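PDB 3KYZ: sensor protein pfeS from Pseudomonas aeruginosa, which is a membrane-bound sensor histidine kinase that may activate its partner PfeR by phosphorylation, this chain being its predicted periplasmic sensor domain. Local coordinates for residues 27-31 and 103-108; 82-86 and 99-103; 89-93 and 118-124. One frame throughout, in Å; residues are numbered along the deposited sequence. Where two conformers were deposited one is given.

Contact 1: residues 27-31 and 103-108; sequences ARQAE and IEFPGH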
loop_
_atom_site.group_PDB
_atom_site.type_symbol
_atom_site.label_atom_id
_atom_site.label_comp_id
_atom_site.label_asym_id
_atom_site.label_seq_id
_atom_site.Cartn_x
_atom_site.Cartn_y
_atom_site.Cartn_z
ATOM N N ALA A 27 0.235 17.913 -3.966
ATOM C CA ALA A 27 -0.510 17.343 -2.830
ATOM C C ALA A 27 -1.257 18.431 -2.060
ATOM O O ALA A 27 -2.385 18.215 -1.599
ATOM C CB ALA A 27 0.405 16.551 -1.893
ATOM N N ARG A 28 -0.629 19.597 -1.929
ATOM C CA ARG A 28 -1.284 20.751 -1.315
ATOM C C ARG A 28 -2.506 21.158 -2.140
ATOM O O ARG A 28 -3.588 21.400 -1.587
ATOM C CB ARG A 28 -0.313 21.934 -1.189
ATOM C CG ARG A 28 -0.953 23.181 -0.580
ATOM C CD ARG A 28 -0.128 24.436 -0.832
ATOM N NE ARG A 28 0.115 24.677 -2.254
ATOM C CZ ARG A 28 -0.754 25.247 -3.086
ATOM N NH1 ARG A 28 -1.947 25.624 -2.651
ATOM N NH2 ARG A 28 -0.436 25.432 -4.363
ATOM N N GLN A 29 -2.340 21.215 -3.465
ATOM C CA GLN A 29 -3.452 21.546 -4.358
ATOM C C GLN A 29 -4.551 20.490 -4.285
ATOM O O GLN A 29 -5.736 20.815 -4.314
ATOM C CB GLN A 29 -2.990 21.661 -5.811
ATOM C CG GLN A 29 -2.038 22.796 -6.102
ATOM C CD GLN A 29 -1.726 22.874 -7.574
ATOM O OE1 GLN A 29 -2.623 22.751 -8.415
ATOM N NE2 GLN A 29 -0.458 23.071 -7.901
ATOM N N ALA A 30 -4.152 19.223 -4.210
ATOM C CA ALA A 30 -5.110 18.122 -4.105
ATOM C C ALA A 30 -5.949 18.274 -2.839
ATOM O O ALA A 30 -7.178 18.139 -2.868
ATOM C CB ALA A 30 -4.379 16.783 -4.087
ATOM N N GLU A 31 -5.278 18.536 -1.723
ATOM C CA GLU A 31 -5.987 18.723 -0.464
ATOM C C GLU A 31 -6.951 19.902 -0.553
ATOM O O GLU A 31 -8.084 19.827 -0.066
ATOM C CB GLU A 31 -5.016 18.950 0.690
ATOM C CG GLU A 31 -5.730 19.136 2.026
ATOM C CD GLU A 31 -4.779 19.283 3.184
ATOM O OE1 GLU A 31 -3.665 19.806 2.980
ATOM O OE2 GLU A 31 -5.145 18.873 4.302
ATOM N N ILE A 103 2.027 10.945 -1.299
ATOM C CA ILE A 103 2.279 12.268 -0.724
ATOM C C ILE A 103 1.096 12.699 0.142
ATOM O O ILE A 103 0.007 12.991 -0.363
ATOM C CB ILE A 103 2.528 13.340 -1.810
ATOM C CG1 ILE A 103 3.501 12.836 -2.886
ATOM C CG2 ILE A 103 3.026 14.640 -1.163
ATOM C CD1 ILE A 103 3.510 13.691 -4.169
ATOM N N GLU A 104 1.306 12.731 1.452
ATOM C CA GLU A 104 0.233 13.063 2.382
ATOM C C GLU A 104 -0.336 14.449 2.102
ATOM O O GLU A 104 0.389 15.362 1.702
ATOM C CB GLU A 104 0.752 13.017 3.825
ATOM C CG GLU A 104 1.738 14.147 4.158
ATOM C CD GLU A 104 2.259 14.100 5.594
ATOM O OE1 GLU A 104 2.101 13.056 6.252
ATOM O OE2 GLU A 104 2.833 15.109 6.063
ATOM N N PHE A 105 -1.633 14.609 2.323
ATOM C CA PHE A 105 -2.202 15.954 2.380
ATOM C C PHE A 105 -1.444 16.718 3.472
ATOM O O PHE A 105 -1.326 16.230 4.599
ATOM C CB PHE A 105 -3.684 15.899 2.742
ATOM C CG PHE A 105 -4.586 15.466 1.611
ATOM C CD1 PHE A 105 -4.089 15.192 0.346
ATOM C CD2 PHE A 105 -5.951 15.332 1.832
ATOM C CE1 PHE A 105 -4.948 14.807 -0.682
ATOM C CE2 PHE A 105 -6.808 14.951 0.820
ATOM C CZ PHE A 105 -6.309 14.690 -0.442
ATOM N N PRO A 106 -0.926 17.918 3.154
ATOM C CA PRO A 106 -0.050 18.581 4.131
ATOM C C PRO A 106 -0.767 19.150 5.360
ATOM O O PRO A 106 -0.216 19.099 6.463
ATOM C CB PRO A 106 0.598 19.705 3.309
ATOM C CG PRO A 106 -0.383 19.977 2.194
ATOM C CD PRO A 106 -0.928 18.608 1.850
ATOM N N GLY A 107 -1.973 19.678 5.188
ATOM C CA GLY A 107 -2.692 20.270 6.306
ATOM C C GLY A 107 -3.239 19.233 7.271
ATOM O O GLY A 107 -3.100 19.352 8.491
ATOM N N HIS A 108 -3.881 18.214 6.718
ATOM C CA HIS A 108 -4.471 17.154 7.522
ATOM C C HIS A 108 -4.178 15.810 6.869
ATOM O O HIS A 108 -5.001 15.279 6.130
ATOM C CB HIS A 108 -5.979 17.378 7.671
ATOM C CG HIS A 108 -6.329 18.591 8.479
ATOM N ND1 HIS A 108 -6.239 18.620 9.855
ATOM C CD2 HIS A 108 -6.762 19.817 8.103
ATOM C CE1 HIS A 108 -6.604 19.813 10.291
ATOM N NE2 HIS A 108 -6.924 20.559 9.247
#
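The ring of Phe-105 carries Glu-31 on one face. CA of Glu-31 sits above the ring centre, and CB makes a CH-pi contact 3.9 Å from the Phe-105 ring centroid, close to the ring normal. Ala-30 and the carbonyl oxygen of Ala-27 approach the same ring obliquely, with Ala-30 CB 4.0 Å from Phe-105 CE1. The second flat group, the carboxylate of Glu-31, is inclined 31° to the ring and presents both oxygens to the turn after the strand. OE1 accepts the N-H of Gly-107 (N to OE1 2.8 Å, 160° at the hydrogen). OE2 accepts that of His-108, also with 2.8 Å between N and OE2 but more bent, at 138°. Both oxygens use their syn lone pairs, so the two bonds together fix the rotation of the carboxylate. Its reach comes from an extended chain: CG lies opposite the backbone N and the atoms beyond it run straight out past Phe-105 CB. Pro-106 lies alongside, its CD 3.2 Å from Glu-31 OE1 and its CG against Arg-28 CA. The guanidinium of Arg-28 leads off to salt bridges with Asp-25 and Asp-32 on its own helix. At the strand end, Ala-27 CB presses against Ile-103 CG2 at 3.3 Å, tighter than usual for two carbons. The buried Glu-31 thus gathers two successive backbone N-H groups with one carboxylate, fastening the long helix 17-53 to the turn that leaves strand 100-104, a helix-on-sheet arrangement consistent with a sensor domain of the Cache clan.

Contact 2: residues 82-86 and 99-103; sequences FMRKL and PYVSI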
loop_
_atom_site.group_PDB
_atom_site.type_symbol
_atom_site.label_atom_id
_atom_site.label_comp_id
_atom_site.label_asym_id
_atom_site.label_seq_id
_atom_site.Cartn_x
_atom_site.Cartn_y
_atom_site.Cartn_z
ATOM N N PHE A 82 2.926 -0.715 -2.674
ATOM C CA PHE A 82 4.391 -0.738 -2.732
ATOM C C PHE A 82 4.913 0.636 -3.131
ATOM O O PHE A 82 5.783 0.770 -4.004
ATOM C CB PHE A 82 4.896 -1.808 -3.713
ATOM C CG PHE A 82 4.322 -3.176 -3.473
ATOM C CD1 PHE A 82 4.548 -3.839 -2.271
ATOM C CD2 PHE A 82 3.579 -3.811 -4.457
ATOM C CE1 PHE A 82 4.014 -5.109 -2.050
ATOM C CE2 PHE A 82 3.051 -5.081 -4.248
ATOM C CZ PHE A 82 3.265 -5.729 -3.039
HETATM N N MSE A 83 4.367 1.658 -2.479
HETATM C CA MSE A 83 4.633 3.039 -2.848
HETATM C C MSE A 83 5.929 3.574 -2.265
HETATM O O MSE A 83 6.550 2.930 -1.410
HETATM C CB MSE A 83 3.449 3.920 -2.446
HETATM C CG MSE A 83 2.147 3.468 -3.103
HETATM SE SE MSE A 83 0.760 4.817 -3.070
HETATM C CE MSE A 83 0.180 4.637 -1.236
ATOM N N ARG A 84 6.339 4.748 -2.748
ATOM C CA ARG A 84 7.536 5.429 -2.259
ATOM C C ARG A 84 7.183 6.838 -1.810
ATOM O O ARG A 84 6.328 7.490 -2.420
ATOM C CB ARG A 84 8.598 5.528 -3.363
ATOM C CG ARG A 84 8.846 4.242 -4.136
ATOM C CD ARG A 84 9.450 3.163 -3.253
ATOM N NE ARG A 84 10.832 3.473 -2.903
ATOM C CZ ARG A 84 11.525 2.852 -1.955
ATOM N NH1 ARG A 84 10.963 1.875 -1.247
ATOM N NH2 ARG A 84 12.780 3.207 -1.712
ATOM N N LYS A 85 7.839 7.318 -0.757
ATOM C CA LYS A 85 7.716 8.723 -0.372
ATOM C C LYS A 85 8.712 9.577 -1.147
ATOM O O LYS A 85 9.685 9.062 -1.703
ATOM C CB LYS A 85 7.908 8.904 1.133
ATOM C CG LYS A 85 6.780 8.303 1.965
ATOM C CD LYS A 85 6.914 8.719 3.416
ATOM C CE LYS A 85 5.866 8.042 4.287
ATOM N NZ LYS A 85 5.979 8.461 5.710
ATOM N N LEU A 86 8.468 10.884 -1.177
ATOM C CA LEU A 86 9.244 11.788 -2.028
ATOM C C LEU A 86 10.749 11.761 -1.771
ATOM O O LEU A 86 11.535 12.017 -2.689
ATOM C CB LEU A 86 8.731 13.221 -1.901
ATOM C CG LEU A 86 7.414 13.508 -2.629
ATOM C CD1 LEU A 86 6.847 14.860 -2.217
ATOM C CD2 LEU A 86 7.612 13.445 -4.137
ATOM N N PRO A 99 7.667 4.169 -10.281
ATOM C CA PRO A 99 7.156 4.065 -8.907
ATOM C C PRO A 99 5.861 4.844 -8.688
ATOM O O PRO A 99 5.644 5.888 -9.315
ATOM C CB PRO A 99 8.259 4.715 -8.062
ATOM C CG PRO A 99 9.450 4.795 -8.936
ATOM C CD PRO A 99 8.984 4.821 -10.351
ATOM N N TYR A 100 5.015 4.341 -7.796
ATOM C CA TYR A 100 3.865 5.113 -7.333
ATOM C C TYR A 100 4.288 5.899 -6.107
ATOM O O TYR A 100 4.760 5.324 -5.125
ATOM C CB TYR A 100 2.671 4.206 -7.024
ATOM C CG TYR A 100 2.146 3.541 -8.269
ATOM C CD1 TYR A 100 1.244 4.195 -9.099
ATOM C CD2 TYR A 100 2.566 2.266 -8.626
ATOM C CE1 TYR A 100 0.773 3.601 -10.251
ATOM C CE2 TYR A 100 2.106 1.664 -9.766
ATOM C CZ TYR A 100 1.208 2.335 -10.580
ATOM O OH TYR A 100 0.746 1.727 -11.711
ATOM N N VAL A 101 4.145 7.218 -6.185
ATOM C CA VAL A 101 4.599 8.103 -5.125
ATOM C C VAL A 101 3.428 8.527 -4.245
ATOM O O VAL A 101 2.396 8.983 -4.746
ATOM C CB VAL A 101 5.293 9.347 -5.714
ATOM C CG1 VAL A 101 5.805 10.255 -4.602
ATOM C CG2 VAL A 101 6.429 8.924 -6.645
ATOM N N SER A 102 3.596 8.346 -2.936
ATOM C CA SER A 102 2.584 8.668 -1.938
ATOM C C SER A 102 2.944 9.985 -1.262
ATOM O O SER A 102 4.043 10.129 -0.718
ATOM C CB SER A 102 2.557 7.566 -0.880
ATOM O OG SER A 102 1.645 7.852 0.164
ATOM N N ILE A 103 2.027 10.945 -1.299
ATOM C CA ILE A 103 2.279 12.268 -0.724
ATOM C C ILE A 103 1.096 12.699 0.142
ATOM O O ILE A 103 0.007 12.991 -0.363
ATOM C CB ILE A 103 2.528 13.340 -1.810
ATOM C CG1 ILE A 103 3.501 12.836 -2.886
ATOM C CG2 ILE A 103 3.026 14.640 -1.163
ATOM C CD1 ILE A 103 3.510 13.691 -4.169
HETATM O O HOH W 1 5.664 1.849 -6.550
HETATM O O HOH W 2 6.070 11.779 0.047
#
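Backbone hydrogen bonds join Arg-84 to the strand through both its backbone N and its backbone O. Its N-H is donated to Tyr-100 O, 2.9 Å from N to O. Its own oxygen accepts from Ser-102 N, with Arg-84 O also 2.9 Å from that nitrogen. The two bonds flank Val-101, giving a single beta bridge between Arg-84 and Val-101, and Val-101 CA adds a CA-H...O contact to Arg-84 O. Two waters extend this edge. One receives the N-H of Tyr-100 and donates to Phe-82 O; the other receives that of Leu-86 and donates to Ser-102 O. Apolar contacts lie beside the bridge. Leu-86 reaches Val-101 through CD2, which is 3.7 Å from Val-101 CG1, crossing that side chain at about a right angle, while its CD1 meets Ile-103 CG1 at 4.0 Å. Val-101 offers CG1 because that branch stands trans to N (chi1 -178°). Selenomethionine Met-83 curls over the strand, its bend at chi3 (-78°) bringing CE to 3.8 Å from Ser-102 CB. Its CG also packs on Tyr-100 CB. The hydroxyl of Ser-102 has its partner beyond the pairing, OG bonding to Arg-113 NH1. Phe-82 of this loop meets Trp-88 of the second subunit edge to face. Within this chain 100-104 is an outer strand of the sheet, and the chemistry implies that the loop supplies partners for edge-strand backbone groups, directly at Tyr-100 and Ser-102 and through water at either end.

Contact 3: residues 89-93 and 118-124; sequences PMSRR and LPERLLP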
loop_
_atom_site.group_PDB
_atom_site.type_symbol
_atom_site.label_atom_id
_atom_site.label_comp_id
_atom_site.label_asym_id
_atom_site.label_seq_id
_atom_site.Cartn_x
_atom_site.Cartn_y
_atom_site.Cartn_z
ATOM N N PRO A 89 14.659 6.503 -2.028
ATOM C CA PRO A 89 15.271 6.122 -3.307
ATOM C C PRO A 89 14.206 5.715 -4.329
ATOM O O PRO A 89 13.209 5.095 -3.954
ATOM C CB PRO A 89 16.143 4.915 -2.939
ATOM C CG PRO A 89 16.366 5.030 -1.465
ATOM C CD PRO A 89 15.131 5.672 -0.908
HETATM N N MSE A 90 14.422 6.064 -5.595
HETATM C CA MSE A 90 13.474 5.783 -6.674
HETATM C C MSE A 90 14.111 4.929 -7.760
HETATM O O MSE A 90 15.235 5.199 -8.184
HETATM C CB MSE A 90 13.021 7.088 -7.328
HETATM C CG MSE A 90 12.394 8.081 -6.390
HETATM SE SE MSE A 90 10.470 7.901 -6.345
HETATM C CE MSE A 90 10.149 8.998 -4.766
ATOM N N SER A 91 13.387 3.920 -8.235
ATOM C CA SER A 91 13.874 3.118 -9.355
ATOM C C SER A 91 12.785 2.248 -9.975
ATOM O O SER A 91 11.761 1.975 -9.345
ATOM C CB SER A 91 15.048 2.239 -8.918
ATOM O OG SER A 91 14.603 0.947 -8.555
ATOM N N ARG A 92 13.019 1.827 -11.218
ATOM C CA ARG A 92 12.098 0.934 -11.908
ATOM C C ARG A 92 12.423 -0.523 -11.587
ATOM O O ARG A 92 11.596 -1.409 -11.796
ATOM C CB ARG A 92 12.167 1.154 -13.423
ATOM C CG ARG A 92 12.011 2.601 -13.864
ATOM C CD ARG A 92 12.156 2.737 -15.375
ATOM N NE ARG A 92 10.967 2.273 -16.087
ATOM C CZ ARG A 92 10.261 3.021 -16.929
ATOM N NH1 ARG A 92 9.190 2.516 -17.530
ATOM N NH2 ARG A 92 10.625 4.272 -17.177
ATOM N N ARG A 93 13.633 -0.752 -11.080
ATOM C CA ARG A 93 14.153 -2.092 -10.792
ATOM C C ARG A 93 13.130 -3.106 -10.280
ATOM O O ARG A 93 12.687 -3.988 -11.021
ATOM C CB ARG A 93 15.309 -2.002 -9.789
ATOM C CG ARG A 93 16.599 -1.418 -10.349
ATOM C CD ARG A 93 17.459 -2.488 -11.007
ATOM N NE ARG A 93 18.767 -1.972 -11.403
ATOM C CZ ARG A 93 19.870 -2.072 -10.664
ATOM N NH1 ARG A 93 19.828 -2.676 -9.482
ATOM N NH2 ARG A 93 21.015 -1.573 -11.109
ATOM N N LEU A 118 5.168 8.226 -10.851
ATOM C CA LEU A 118 6.222 9.185 -11.175
ATOM C C LEU A 118 6.285 9.445 -12.676
ATOM O O LEU A 118 6.408 8.507 -13.452
ATOM C CB LEU A 118 7.580 8.663 -10.700
ATOM C CG LEU A 118 8.698 9.702 -10.741
ATOM C CD1 LEU A 118 8.477 10.760 -9.666
ATOM C CD2 LEU A 118 10.044 9.033 -10.566
ATOM N N PRO A 119 6.195 10.718 -13.094
ATOM C CA PRO A 119 6.402 11.009 -14.519
ATOM C C PRO A 119 7.789 10.563 -14.977
ATOM O O PRO A 119 8.768 10.751 -14.256
ATOM C CB PRO A 119 6.292 12.536 -14.585
ATOM C CG PRO A 119 5.396 12.887 -13.448
ATOM C CD PRO A 119 5.771 11.914 -12.343
ATOM N N GLU A 120 7.869 9.986 -16.169
ATOM C CA GLU A 120 9.116 9.400 -16.649
ATOM C C GLU A 120 10.294 10.380 -16.642
ATOM O O GLU A 120 11.436 9.993 -16.382
ATOM C CB GLU A 120 8.921 8.817 -18.048
ATOM C CG GLU A 120 10.129 8.072 -18.583
ATOM C CD GLU A 120 9.943 7.634 -20.022
ATOM O OE1 GLU A 120 9.049 8.186 -20.698
ATOM O OE2 GLU A 120 10.692 6.742 -20.478
ATOM N N ARG A 121 10.018 11.649 -16.918
ATOM C CA ARG A 121 11.091 12.635 -17.018
ATOM C C ARG A 121 11.774 12.902 -15.678
ATOM O O ARG A 121 12.873 13.464 -15.643
ATOM C CB ARG A 121 10.573 13.950 -17.608
ATOM C CG ARG A 121 9.808 14.789 -16.610
ATOM C CD ARG A 121 9.330 16.103 -17.205
ATOM N NE ARG A 121 8.588 16.852 -16.201
ATOM C CZ ARG A 121 7.340 16.576 -15.841
ATOM N NH1 ARG A 121 6.685 15.582 -16.423
ATOM N NH2 ARG A 121 6.741 17.308 -14.912
ATOM N N LEU A 122 11.131 12.500 -14.581
ATOM C CA LEU A 122 11.626 12.824 -13.243
ATOM C C LEU A 122 12.401 11.691 -12.582
ATOM O O LEU A 122 12.840 11.823 -11.437
ATOM C CB LEU A 122 10.477 13.236 -12.316
ATOM C CG LEU A 122 9.681 14.502 -12.634
ATOM C CD1 LEU A 122 8.685 14.783 -11.506
ATOM C CD2 LEU A 122 10.605 15.694 -12.847
ATOM N N LEU A 123 12.560 10.575 -13.282
ATOM C CA LEU A 123 13.212 9.422 -12.679
ATOM C C LEU A 123 14.707 9.679 -12.546
ATOM O O LEU A 123 15.356 10.071 -13.514
ATOM C CB LEU A 123 12.958 8.158 -13.500
ATOM C CG LEU A 123 13.455 6.857 -12.867
ATOM C CD1 LEU A 123 12.637 6.494 -11.629
ATOM C CD2 LEU A 123 13.414 5.735 -13.885
ATOM N N PRO A 124 15.258 9.469 -11.340
ATOM C CA PRO A 124 16.695 9.659 -11.120
ATOM C C PRO A 124 17.525 8.908 -12.158
ATOM O O PRO A 124 17.272 7.721 -12.380
ATOM C CB PRO A 124 16.914 9.050 -9.733
ATOM C CG PRO A 124 15.597 9.216 -9.047
ATOM C CD PRO A 124 14.568 9.003 -10.123
#
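A largely apolar contact between two loops, with no hydrogen bond across it, brings residues 89-93 of the connection before strand 100-104 against the last modelled residues, which follow strand 113-117. Leu-123 and Pro-124 provide most of the second surface. In the conformer described, one of two deposited, the aliphatic part of Arg-92 lies against Leu-123 CD2, with Arg-92 CD at 3.6 Å and CG at a less certain 3.4 Å. A chi1 of -173° swings Leu-123 CD2 over to the arginine, which it crosses at a slant. In the same conformer Glu-120 CG comes to the edge of the guanidinium, near its plane. NH2 of Arg-92 remains 4.1 Å from Glu-120 OE2, too far for a salt bridge, though the opposite charges may still attract weakly; the two planes are 68° apart. Selenomethionine Met-90 places CB 3.7 Å from Pro-124 CD; the chain then bends at chi2 and leads away, its SE only loosely near Leu-118 CD2 (4.4 Å). Its backbone also bonds to Tyr-13, the first modelled residue. Short of Leu-123, residues 120-122 form a 3-10 turn. The arrangement is loop-against-loop packing beside the chain ends of this sensor domain, predicted to be periplasmic.

Strand 100-104 ties the first two contacts together: Ile-103 belongs to both, and their centres are about 14 Å apart. Contact 3 continues from the other end of contact 2, their centres about 10 Å apart. Two probable hydrogen bonds connect them, Pro-99 O to Leu-118 N at 2.8 Å and Arg-84 NH2 to Pro-89 O at 3.0 Å. Contacts 1 and 3 do not touch; their centres are about 21 Å apart, on opposite sides of the chain's centre. The three thus run from the helix past the edge strand to the chain ends.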